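Local coordinates for protein transmembrane oligosaccharyl transferase (Archaeoglobus fulgidus, PDB 3WAJ) that belongs to the STT3/AglB family of membrane-embedded oligosaccharyl transferases, with a GT-C-type transmembrane part, and holds a zinc ion, at residues A[48-53]-A[78-83]; A[64-69]-A[526-531]; A[779-784]-A[861-866]; A[809-814]-A[822-827]. All coordinates share one frame; numbering follows the deposited sequence.

In the fold
From the N terminus, helix 47-60 leads to strand 68-69 and, through a loop, to strand 78-79; contact 1 closes this short excursion by bringing 78-83 back onto the helix. Contact 2 starts inside it, at 64-69, and is completed at 526-531, some 457 residues later in the AglB core range, so the two contacts cross. Their centres lie about 11 Å apart, and they join directly where Y50 OH meets D69 OD2 and Y79 OH meets P531 O. Contacts 3 and 4 belong to the peripheral domain near the C terminus. Contact 3 joins 779-784 to 861-866, and contact 4 is nested within its loop; its strand 819-824 pairs with strand 780-785 of contact 3.

Contact 1: A[48-53]-A[78-83]; sequences PWYYYR and SYTHFG. With SO4 (sulfate ion), chain C.
Y50 leaves helix 47-60 with CG trans to its backbone nitrogen (chi1 -165°), which swings its ring toward F82; F82 in turn carries its CG anti to its own carbonyl carbon, sending its ring toward the helix, and Y51 lays a face of its ring against that of F82. Y51 and F82 form an offset stack, with centroids 4.3 Å apart and planes inclined by 20°; F82 CD2 sits over one face of the Y51 ring, displaced toward the rim. Y50 instead presents its edge to the face of F82 in an offset edge-to-face pair, the planes 81° apart and Y50 CD2 3.8 Å from F82 CD2. This aromatic cluster lies in the GT-C-type part of the protein and neighbours the metal site without belonging to it: D47, D161 and H163 bind the zinc ion, the F82 side chain is about 6 Å from it, and Y51 touches D161. Beyond the rings, T80 CG2 packs 3.6 Å from Y50 OH, a hydroxyl whose hydrogen bond goes to D69, whereas Y51 OH bonds to H162. A water also bridges weakly from Y51 OH to G83 O. H81 points its ring edge at a sulfate ion, donating from NE2 to O1 at 3.1 Å; H162 and R426 hold the same anion, which probably came from the crystallisation liquor.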
# COMPACT_ATOMS: atom_id res chain seq x y z
N PRO A 48 1.36 -7.42 -1.50
CA PRO A 48 1.59 -8.87 -1.67
C PRO A 48 0.72 -9.47 -2.77
O PRO A 48 1.13 -10.45 -3.39
CB PRO A 48 1.21 -9.44 -0.30
CG PRO A 48 1.48 -8.30 0.66
CD PRO A 48 1.05 -7.07 -0.10
N TRP A 49 -0.47 -8.92 -3.02
CA TRP A 49 -1.27 -9.43 -4.13
C TRP A 49 -0.61 -9.17 -5.49
O TRP A 49 -0.78 -9.95 -6.43
CB TRP A 49 -2.69 -8.88 -4.08
CG TRP A 49 -3.40 -9.40 -2.87
CD1 TRP A 49 -3.34 -8.89 -1.60
CD2 TRP A 49 -4.24 -10.58 -2.79
NE1 TRP A 49 -4.10 -9.66 -0.74
CE2 TRP A 49 -4.66 -10.70 -1.44
CE3 TRP A 49 -4.66 -11.53 -3.71
CZ2 TRP A 49 -5.50 -11.74 -1.00
CZ3 TRP A 49 -5.50 -12.57 -3.28
CH2 TRP A 49 -5.91 -12.66 -1.94
N TYR A 50 0.14 -8.08 -5.59
CA TYR A 50 0.80 -7.77 -6.85
C TYR A 50 2.06 -8.62 -7.06
O TYR A 50 2.34 -9.04 -8.19
CB TYR A 50 1.12 -6.26 -6.97
CG TYR A 50 1.46 -5.90 -8.38
CD1 TYR A 50 0.46 -5.83 -9.35
CD2 TYR A 50 2.77 -5.66 -8.77
CE1 TYR A 50 0.73 -5.50 -10.67
CE2 TYR A 50 3.08 -5.32 -10.11
CZ TYR A 50 2.04 -5.25 -11.05
OH TYR A 50 2.31 -4.94 -12.36
N TYR A 51 2.81 -8.88 -5.99
CA TYR A 51 3.88 -9.88 -6.08
C TYR A 51 3.32 -11.19 -6.62
O TYR A 51 3.86 -11.78 -7.55
CB TYR A 51 4.61 -10.10 -4.75
CG TYR A 51 5.80 -9.18 -4.68
CD1 TYR A 51 6.86 -9.34 -5.55
CD2 TYR A 51 5.82 -8.10 -3.81
CE1 TYR A 51 7.93 -8.46 -5.55
CE2 TYR A 51 6.89 -7.22 -3.78
CZ TYR A 51 7.93 -7.40 -4.66
OH TYR A 51 8.98 -6.53 -4.62
N TYR A 52 2.20 -11.60 -6.04
CA TYR A 52 1.48 -12.80 -6.44
C TYR A 52 1.21 -12.77 -7.94
O TYR A 52 1.50 -13.74 -8.65
CB TYR A 52 0.20 -12.87 -5.61
CG TYR A 52 -0.84 -13.88 -6.01
CD1 TYR A 52 -2.17 -13.47 -6.21
CD2 TYR A 52 -0.54 -15.23 -6.15
CE1 TYR A 52 -3.16 -14.37 -6.54
CE2 TYR A 52 -1.54 -16.16 -6.50
CZ TYR A 52 -2.85 -15.71 -6.68
OH TYR A 52 -3.86 -16.58 -7.01
N ARG A 53 0.66 -11.65 -8.42
CA ARG A 53 0.38 -11.47 -9.84
C ARG A 53 1.67 -11.67 -10.66
O ARG A 53 1.67 -12.36 -11.68
CB ARG A 53 -0.24 -10.08 -10.08
CG ARG A 53 -0.52 -9.70 -11.55
CD ARG A 53 0.76 -9.24 -12.33
NE ARG A 53 0.41 -8.84 -13.69
CZ ARG A 53 0.09 -9.69 -14.66
NH1 ARG A 53 0.13 -10.99 -14.43
NH2 ARG A 53 -0.24 -9.24 -15.86
N SER A 78 1.46 -0.16 -16.52
CA SER A 78 2.42 0.33 -15.53
C SER A 78 3.74 -0.41 -15.65
O SER A 78 3.77 -1.66 -15.69
CB SER A 78 1.87 0.13 -14.10
OG SER A 78 1.18 1.25 -13.61
N TYR A 79 4.84 0.34 -15.66
CA TYR A 79 6.14 -0.27 -15.46
C TYR A 79 6.17 -0.83 -14.05
O TYR A 79 5.58 -0.25 -13.15
CB TYR A 79 7.25 0.77 -15.59
CG TYR A 79 7.35 1.32 -16.99
CD1 TYR A 79 8.17 0.72 -17.93
CD2 TYR A 79 6.62 2.44 -17.36
CE1 TYR A 79 8.26 1.22 -19.20
CE2 TYR A 79 6.70 2.94 -18.62
CZ TYR A 79 7.53 2.33 -19.54
OH TYR A 79 7.60 2.84 -20.81
N THR A 80 6.87 -1.93 -13.86
CA THR A 80 6.88 -2.62 -12.59
C THR A 80 8.15 -2.30 -11.83
O THR A 80 9.24 -2.76 -12.22
CB THR A 80 6.79 -4.16 -12.79
OG1 THR A 80 7.96 -4.62 -13.48
CG2 THR A 80 5.60 -4.51 -13.65
N HIS A 81 8.06 -1.54 -10.75
CA HIS A 81 9.26 -1.31 -9.95
C HIS A 81 9.58 -2.46 -9.00
O HIS A 81 10.68 -2.51 -8.46
CB HIS A 81 9.22 0.01 -9.19
CG HIS A 81 8.26 0.03 -8.05
ND1 HIS A 81 6.92 0.30 -8.22
CD2 HIS A 81 8.44 -0.21 -6.73
CE1 HIS A 81 6.32 0.23 -7.05
NE2 HIS A 81 7.22 -0.07 -6.12
N PHE A 82 8.64 -3.38 -8.79
CA PHE A 82 8.88 -4.50 -7.87
C PHE A 82 10.06 -5.33 -8.34
O PHE A 82 10.10 -5.76 -9.50
CB PHE A 82 7.65 -5.40 -7.74
CG PHE A 82 6.61 -4.88 -6.80
CD1 PHE A 82 6.65 -3.55 -6.36
CD2 PHE A 82 5.61 -5.71 -6.32
CE1 PHE A 82 5.67 -3.05 -5.47
CE2 PHE A 82 4.63 -5.23 -5.43
CZ PHE A 82 4.66 -3.90 -5.01
N GLY A 83 11.02 -5.54 -7.45
CA GLY A 83 12.30 -6.10 -7.83
C GLY A 83 12.32 -7.58 -8.16
O GLY A 83 11.45 -8.35 -7.74
S SO4 C . 7.79 0.68 -2.48
O1 SO4 C . 6.85 -0.28 -3.07
O2 SO4 C . 8.11 1.69 -3.49
O3 SO4 C . 7.16 1.30 -1.32
O4 SO4 C . 9.04 0.03 -2.04
O HOH W 1 12.16 -7.71 -4.68

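Contact 2: A[64-69]-A[526-531]; sequences HRIWFD and QLYPTP
Where the small antiparallel hairpin of strands 68-69 and 78-79 meets the loop that follows helix 517-524, F68 and P531 form a CH-pi contact between the STT3 N-terminal region and the AglB core region. F68 CG lies anti to the backbone N (chi1 -179°), which sets its ring against P531. P531 CG stands over the centre of that ring, 3.5 Å from its centroid and just 4° off the normal, while Y79 meets F68 edge-to-face. Next to this pair, I66 and Y528 run side by side: I66 CG2 approaches Y528 CD2 to 3.5 Å, and I66 CD1 lies in the plane of the tyrosine ring at its edge. L527, at the centre of an inverse gamma turn, rests its CD1 3.6 Å from R65 C. R65 grips I66 O side-on with NE (2.8 Å) and NH2, and its NE lies over a face of W67, offset toward the rim. No direct hydrogen bond joins the segments. A single water takes W67 N as donor at 3.0 Å, gives to Y528 O at 2.7 Å and pairs with T530 OG1, so cohesion here rests on apolar packing and one water that satisfies backbone groups from both sides.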
# COMPACT_ATOMS: atom_id res chain seq x y z
N HIS A 64 11.81 -15.94 -17.46
CA HIS A 64 11.66 -14.53 -17.81
C HIS A 64 10.59 -13.87 -16.94
O HIS A 64 9.71 -14.55 -16.42
CB HIS A 64 11.34 -14.37 -19.29
CG HIS A 64 12.32 -15.07 -20.19
ND1 HIS A 64 13.48 -14.48 -20.63
CD2 HIS A 64 12.29 -16.32 -20.72
CE1 HIS A 64 14.14 -15.34 -21.40
NE2 HIS A 64 13.44 -16.45 -21.47
N ARG A 65 10.67 -12.55 -16.78
CA ARG A 65 9.63 -11.82 -16.07
C ARG A 65 9.32 -10.56 -16.85
O ARG A 65 10.12 -10.12 -17.66
CB ARG A 65 10.04 -11.49 -14.63
CG ARG A 65 11.31 -10.67 -14.48
CD ARG A 65 11.30 -9.86 -13.19
NE ARG A 65 10.36 -8.74 -13.24
CZ ARG A 65 10.14 -7.88 -12.24
NH1 ARG A 65 10.80 -8.03 -11.10
NH2 ARG A 65 9.26 -6.89 -12.39
N ILE A 66 8.13 -10.00 -16.61
CA ILE A 66 7.74 -8.74 -17.24
C ILE A 66 8.35 -7.55 -16.48
O ILE A 66 8.73 -7.67 -15.30
CB ILE A 66 6.21 -8.59 -17.25
CG1 ILE A 66 5.68 -8.50 -15.81
CG2 ILE A 66 5.58 -9.76 -17.99
CD1 ILE A 66 4.21 -8.13 -15.71
N TRP A 67 8.43 -6.40 -17.14
CA TRP A 67 8.90 -5.16 -16.53
C TRP A 67 7.90 -4.08 -16.84
O TRP A 67 8.11 -2.89 -16.56
CB TRP A 67 10.28 -4.78 -17.09
CG TRP A 67 11.27 -5.82 -16.75
CD1 TRP A 67 11.64 -6.90 -17.51
CD2 TRP A 67 11.98 -5.95 -15.51
NE1 TRP A 67 12.56 -7.66 -16.83
CE2 TRP A 67 12.79 -7.10 -15.60
CE3 TRP A 67 12.02 -5.18 -14.34
CZ2 TRP A 67 13.62 -7.51 -14.56
CZ3 TRP A 67 12.85 -5.58 -13.31
CH2 TRP A 67 13.65 -6.74 -13.43
N PHE A 68 6.79 -4.51 -17.44
CA PHE A 68 5.66 -3.63 -17.72
C PHE A 68 4.36 -4.45 -17.72
O PHE A 68 4.35 -5.62 -18.12
CB PHE A 68 5.89 -2.90 -19.04
CG PHE A 68 4.79 -1.96 -19.41
CD1 PHE A 68 4.78 -0.66 -18.92
CD2 PHE A 68 3.75 -2.37 -20.25
CE1 PHE A 68 3.76 0.23 -19.26
CE2 PHE A 68 2.72 -1.49 -20.59
CZ PHE A 68 2.73 -0.19 -20.10
N ASP A 69 3.28 -3.84 -17.26
CA ASP A 69 2.06 -4.59 -16.97
C ASP A 69 0.87 -3.80 -17.48
O ASP A 69 0.37 -2.92 -16.80
CB ASP A 69 1.94 -4.84 -15.46
CG ASP A 69 0.69 -5.66 -15.06
OD1 ASP A 69 -0.03 -6.17 -15.95
OD2 ASP A 69 0.44 -5.82 -13.85
N GLN A 526 0.86 -13.71 -20.06
CA GLN A 526 1.77 -13.39 -21.17
C GLN A 526 2.94 -12.51 -20.77
O GLN A 526 2.83 -11.62 -19.91
CB GLN A 526 1.03 -12.70 -22.31
CG GLN A 526 0.02 -13.56 -23.00
CD GLN A 526 0.65 -14.79 -23.60
OE1 GLN A 526 0.33 -15.91 -23.21
NE2 GLN A 526 1.56 -14.59 -24.55
N LEU A 527 4.05 -12.74 -21.46
CA LEU A 527 5.26 -11.99 -21.23
C LEU A 527 5.21 -10.71 -22.03
O LEU A 527 5.75 -10.63 -23.13
CB LEU A 527 6.47 -12.84 -21.65
CG LEU A 527 7.81 -12.21 -21.32
CD1 LEU A 527 7.96 -12.08 -19.81
CD2 LEU A 527 8.93 -13.04 -21.92
N TYR A 528 4.54 -9.70 -21.49
CA TYR A 528 4.42 -8.42 -22.19
C TYR A 528 5.80 -7.84 -22.45
O TYR A 528 6.71 -7.99 -21.63
CB TYR A 528 3.58 -7.43 -21.38
CG TYR A 528 2.48 -8.10 -20.60
CD1 TYR A 528 1.33 -8.53 -21.23
CD2 TYR A 528 2.61 -8.32 -19.24
CE1 TYR A 528 0.33 -9.16 -20.52
CE2 TYR A 528 1.62 -8.94 -18.52
CZ TYR A 528 0.48 -9.36 -19.17
OH TYR A 528 -0.52 -9.99 -18.46
N PRO A 529 5.96 -7.18 -23.60
CA PRO A 529 7.21 -6.49 -23.95
C PRO A 529 7.26 -5.13 -23.27
O PRO A 529 6.22 -4.50 -23.07
CB PRO A 529 7.09 -6.31 -25.47
CG PRO A 529 5.64 -6.19 -25.70
CD PRO A 529 4.97 -7.11 -24.69
N THR A 530 8.45 -4.67 -22.91
CA THR A 530 8.60 -3.36 -22.27
C THR A 530 8.60 -2.25 -23.31
O THR A 530 9.44 -2.23 -24.21
CB THR A 530 9.89 -3.28 -21.44
OG1 THR A 530 9.91 -4.37 -20.50
CG2 THR A 530 9.95 -1.94 -20.69
N PRO A 531 7.63 -1.32 -23.20
CA PRO A 531 7.47 -0.20 -24.15
C PRO A 531 8.25 1.03 -23.74
O PRO A 531 8.61 1.20 -22.57
CB PRO A 531 5.97 0.10 -24.04
CG PRO A 531 5.61 -0.25 -22.62
CD PRO A 531 6.50 -1.42 -22.25
O HOH W 2 8.14 -6.31 -20.10

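Contact 3: A[779-784]-A[861-866]; sequences GAVVTG and GEIIQL
The planar amide of Q865 lies alongside T783, on the sheet face that also carries V781 and I863; V782 and I864 occupy the other face. A bend at chi2 (-70°) brings Q865 OE1 to 3.7 Å from T783 CG2. At the edges of the central strand 780-785, strand 819-824 pairs antiparallel and strand 863-865 parallel, which makes a three-stranded mixed sheet of the peripheral domain. The bonding pattern is that of parallel strands, each residue bonding through N and O to the two that flank its partner: around I863, V781 N reaches E862 O (2.8 Å) and V781 O takes I864 N; around Q865, T783 N reaches I864 O (2.9 Å) and T783 O takes L866 N. The two bonds accepted by V781 O and T783 O refine rather short, so their exact lengths are doubtful. On the V782 face, V782 CG2 packs 4.2 Å from I864 CB and V782 CG1 4.3 Å from L866 CB. Glycines at both ends let backbones approach through CA-H...O contacts: G861, which leaves helix 855-860 with positive phi, sets its CA 3.2 Å from G779 O, and G784, at backbone angles that call for glycine, brings its CA to L866 O. T783 OG1 is hydrogen-bonded to strand 819-824, at Y820 O and T821 OG1.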
# COMPACT_ATOMS: atom_id res chain seq x y z
N GLY A 779 -27.81 1.94 -22.62
CA GLY A 779 -29.14 2.22 -22.10
C GLY A 779 -30.18 2.28 -23.21
O GLY A 779 -29.92 2.87 -24.27
N ALA A 780 -31.35 1.69 -22.97
CA ALA A 780 -32.45 1.73 -23.94
C ALA A 780 -33.08 3.11 -23.97
O ALA A 780 -33.51 3.63 -22.94
CB ALA A 780 -33.51 0.69 -23.60
N VAL A 781 -33.15 3.71 -25.16
CA VAL A 781 -33.75 5.03 -25.28
C VAL A 781 -35.27 4.91 -25.42
O VAL A 781 -35.77 4.42 -26.42
CB VAL A 781 -33.13 5.83 -26.43
CG1 VAL A 781 -33.74 7.24 -26.49
CG2 VAL A 781 -31.62 5.92 -26.26
N VAL A 782 -35.99 5.34 -24.39
CA VAL A 782 -37.45 5.41 -24.45
C VAL A 782 -37.87 6.86 -24.67
O VAL A 782 -37.45 7.76 -23.93
CB VAL A 782 -38.13 4.83 -23.19
CG1 VAL A 782 -39.64 5.00 -23.27
CG2 VAL A 782 -37.78 3.36 -23.04
N THR A 783 -38.68 7.09 -25.70
CA THR A 783 -39.07 8.44 -26.08
C THR A 783 -40.46 8.45 -26.70
O THR A 783 -41.00 7.40 -27.06
CB THR A 783 -38.07 9.03 -27.08
OG1 THR A 783 -38.29 10.44 -27.21
CG2 THR A 783 -38.23 8.36 -28.44
N GLY A 784 -41.03 9.64 -26.84
CA GLY A 784 -42.36 9.76 -27.39
C GLY A 784 -42.99 11.09 -27.02
O GLY A 784 -42.32 12.00 -26.55
N GLY A 861 -28.41 0.30 -27.18
CA GLY A 861 -28.92 1.65 -27.10
C GLY A 861 -30.06 1.89 -28.06
O GLY A 861 -30.26 3.01 -28.52
N GLU A 862 -30.81 0.82 -28.35
CA GLU A 862 -31.95 0.90 -29.25
C GLU A 862 -32.96 1.96 -28.81
O GLU A 862 -33.08 2.28 -27.62
CB GLU A 862 -32.62 -0.47 -29.38
CG GLU A 862 -31.72 -1.53 -30.01
CD GLU A 862 -32.38 -2.90 -30.07
OE1 GLU A 862 -33.62 -2.98 -29.96
OE2 GLU A 862 -31.64 -3.90 -30.23
N ILE A 863 -33.67 2.52 -29.78
CA ILE A 863 -34.65 3.57 -29.51
C ILE A 863 -36.04 2.96 -29.47
O ILE A 863 -36.39 2.12 -30.30
CB ILE A 863 -34.58 4.69 -30.57
CG1 ILE A 863 -33.15 5.24 -30.66
CG2 ILE A 863 -35.55 5.80 -30.24
CD1 ILE A 863 -33.02 6.56 -31.42
N ILE A 864 -36.84 3.37 -28.48
CA ILE A 864 -38.19 2.85 -28.31
C ILE A 864 -39.21 3.99 -28.31
O ILE A 864 -39.09 4.94 -27.53
CB ILE A 864 -38.33 2.05 -27.00
CG1 ILE A 864 -37.69 0.67 -27.15
CG2 ILE A 864 -39.80 1.92 -26.59
CD1 ILE A 864 -37.66 -0.15 -25.87
N GLN A 865 -40.21 3.88 -29.18
CA GLN A 865 -41.27 4.88 -29.26
C GLN A 865 -42.38 4.54 -28.29
O GLN A 865 -42.91 3.43 -28.33
CB GLN A 865 -41.84 4.95 -30.68
CG GLN A 865 -40.80 5.01 -31.80
CD GLN A 865 -40.05 6.33 -31.84
OE1 GLN A 865 -40.46 7.32 -31.24
NE2 GLN A 865 -38.93 6.34 -32.56
N LEU A 866 -42.72 5.47 -27.40
CA LEU A 866 -43.89 5.29 -26.55
C LEU A 866 -44.64 6.60 -26.38
O LEU A 866 -44.14 7.53 -25.73
CB LEU A 866 -43.52 4.70 -25.19
CG LEU A 866 -44.55 3.65 -24.75
CD1 LEU A 866 -44.51 2.46 -25.70
CD2 LEU A 866 -44.30 3.18 -23.35

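Contact 4: A[809-814]-A[822-827]; sequences YWQTVE and VVLPYS
Packing is close round Y809, which P825 and Y826 meet, and looser at V813 toward the other end. Y826 turns its edge to the face of Y809 in an offset edge-to-face pair, the ring centroids 5.8 Å apart and the planes at 81°, with Y809 CD1 3.9 Å from Y826 CE2. P825 and Y809 reach toward each other, P825 CD ending 3.4 Å from the phenol oxygen, Y809 OH. Both hydroxyls have partners elsewhere: Y809 OH bonds to L690 O, and Y826 OH to M695 N on strand 693-698. Although the strands run nearly antiparallel (162°), their axes come no closer than 8.3 Å and no clear hydrogen bond links them. They belong to different sheets, 809-814 pairing with strand 792-800 and 822-824 with strand 780-785, so the contact is a sheet-to-sheet packing of side chains, consistent with a sandwich-like layering. Midway, Q811 extends from CG trans to its backbone N (chi1 -172°) and slides past V822, which runs in the opposite direction. At the looser end V813 CG2 stands 4.1 Å from V822 CG2, and V813 is partly exposed to solvent.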
# COMPACT_ATOMS: atom_id res chain seq x y z
N TYR A 809 -35.54 2.16 -8.26
CA TYR A 809 -34.89 2.94 -9.31
C TYR A 809 -35.85 4.05 -9.73
O TYR A 809 -37.02 3.79 -10.02
CB TYR A 809 -34.54 2.08 -10.53
CG TYR A 809 -33.99 2.90 -11.69
CD1 TYR A 809 -32.63 3.19 -11.77
CD2 TYR A 809 -34.82 3.40 -12.69
CE1 TYR A 809 -32.11 3.95 -12.82
CE2 TYR A 809 -34.31 4.16 -13.75
CZ TYR A 809 -32.95 4.43 -13.80
OH TYR A 809 -32.42 5.17 -14.83
N TRP A 810 -35.36 5.28 -9.75
CA TRP A 810 -36.16 6.41 -10.22
C TRP A 810 -35.36 7.23 -11.21
O TRP A 810 -34.16 7.40 -11.05
CB TRP A 810 -36.53 7.32 -9.05
CG TRP A 810 -37.71 6.88 -8.24
CD1 TRP A 810 -37.68 6.20 -7.05
CD2 TRP A 810 -39.09 7.11 -8.54
NE1 TRP A 810 -38.96 5.99 -6.60
CE2 TRP A 810 -39.85 6.54 -7.49
CE3 TRP A 810 -39.76 7.74 -9.59
CZ2 TRP A 810 -41.24 6.58 -7.47
CZ3 TRP A 810 -41.15 7.78 -9.57
CH2 TRP A 810 -41.88 7.21 -8.52
N GLN A 811 -36.03 7.76 -12.23
CA GLN A 811 -35.44 8.80 -13.05
C GLN A 811 -36.56 9.73 -13.48
O GLN A 811 -37.66 9.27 -13.80
CB GLN A 811 -34.71 8.23 -14.28
CG GLN A 811 -33.92 9.28 -15.05
CD GLN A 811 -33.29 8.72 -16.32
OE1 GLN A 811 -33.20 7.51 -16.50
NE2 GLN A 811 -32.85 9.61 -17.20
N THR A 812 -36.29 11.04 -13.46
CA THR A 812 -37.29 12.01 -13.89
C THR A 812 -36.72 12.90 -14.98
O THR A 812 -35.60 13.41 -14.86
CB THR A 812 -37.85 12.86 -12.73
OG1 THR A 812 -38.64 12.03 -11.88
CG2 THR A 812 -38.74 13.97 -13.25
N VAL A 813 -37.50 13.08 -16.03
CA VAL A 813 -37.03 13.73 -17.24
C VAL A 813 -37.90 14.93 -17.61
O VAL A 813 -39.13 14.83 -17.62
CB VAL A 813 -36.93 12.70 -18.38
CG1 VAL A 813 -37.53 13.22 -19.66
CG2 VAL A 813 -35.48 12.29 -18.58
N GLU A 814 -37.26 16.05 -17.88
CA GLU A 814 -37.96 17.28 -18.23
C GLU A 814 -38.46 17.20 -19.67
O GLU A 814 -37.78 16.64 -20.53
CB GLU A 814 -37.02 18.48 -18.06
CG GLU A 814 -37.70 19.83 -17.98
CD GLU A 814 -36.72 20.97 -17.72
OE1 GLU A 814 -35.52 20.83 -18.06
OE2 GLU A 814 -37.16 22.00 -17.18
N VAL A 822 -36.01 9.27 -22.38
CA VAL A 822 -35.38 8.71 -21.19
C VAL A 822 -34.54 7.46 -21.49
O VAL A 822 -34.93 6.61 -22.30
CB VAL A 822 -36.40 8.49 -20.05
CG1 VAL A 822 -37.34 7.35 -20.38
CG2 VAL A 822 -35.68 8.23 -18.74
N VAL A 823 -33.39 7.36 -20.84
CA VAL A 823 -32.46 6.24 -21.03
C VAL A 823 -32.50 5.33 -19.80
O VAL A 823 -32.19 5.77 -18.69
CB VAL A 823 -31.03 6.77 -21.31
CG1 VAL A 823 -30.11 5.65 -21.82
CG2 VAL A 823 -31.08 7.90 -22.32
N LEU A 824 -32.89 4.07 -20.00
CA LEU A 824 -33.04 3.10 -18.92
C LEU A 824 -31.95 2.02 -19.00
O LEU A 824 -31.68 1.49 -20.08
CB LEU A 824 -34.43 2.45 -18.99
CG LEU A 824 -35.62 3.40 -19.14
CD1 LEU A 824 -36.95 2.66 -19.22
CD2 LEU A 824 -35.65 4.40 -18.00
N PRO A 825 -31.30 1.71 -17.86
CA PRO A 825 -30.19 0.75 -17.88
C PRO A 825 -30.56 -0.67 -17.42
O PRO A 825 -29.73 -1.57 -17.57
CB PRO A 825 -29.21 1.36 -16.88
CG PRO A 825 -30.11 2.00 -15.85
CD PRO A 825 -31.39 2.42 -16.57
N TYR A 826 -31.75 -0.88 -16.86
CA TYR A 826 -32.10 -2.22 -16.40
C TYR A 826 -32.92 -2.97 -17.45
O TYR A 826 -33.83 -2.41 -18.05
CB TYR A 826 -32.83 -2.19 -15.06
CG TYR A 826 -31.94 -1.88 -13.87
CD1 TYR A 826 -31.08 -2.84 -13.35
CD2 TYR A 826 -31.98 -0.63 -13.25
CE1 TYR A 826 -30.27 -2.57 -12.25
CE2 TYR A 826 -31.18 -0.36 -12.15
CZ TYR A 826 -30.34 -1.32 -11.66
OH TYR A 826 -29.55 -1.03 -10.58
N SER A 827 -32.59 -4.24 -17.67
CA SER A 827 -33.38 -5.09 -18.57
C SER A 827 -34.01 -6.22 -17.79
O SER A 827 -33.63 -6.49 -16.64
CB SER A 827 -32.52 -5.66 -19.70
OG SER A 827 -31.59 -6.61 -19.21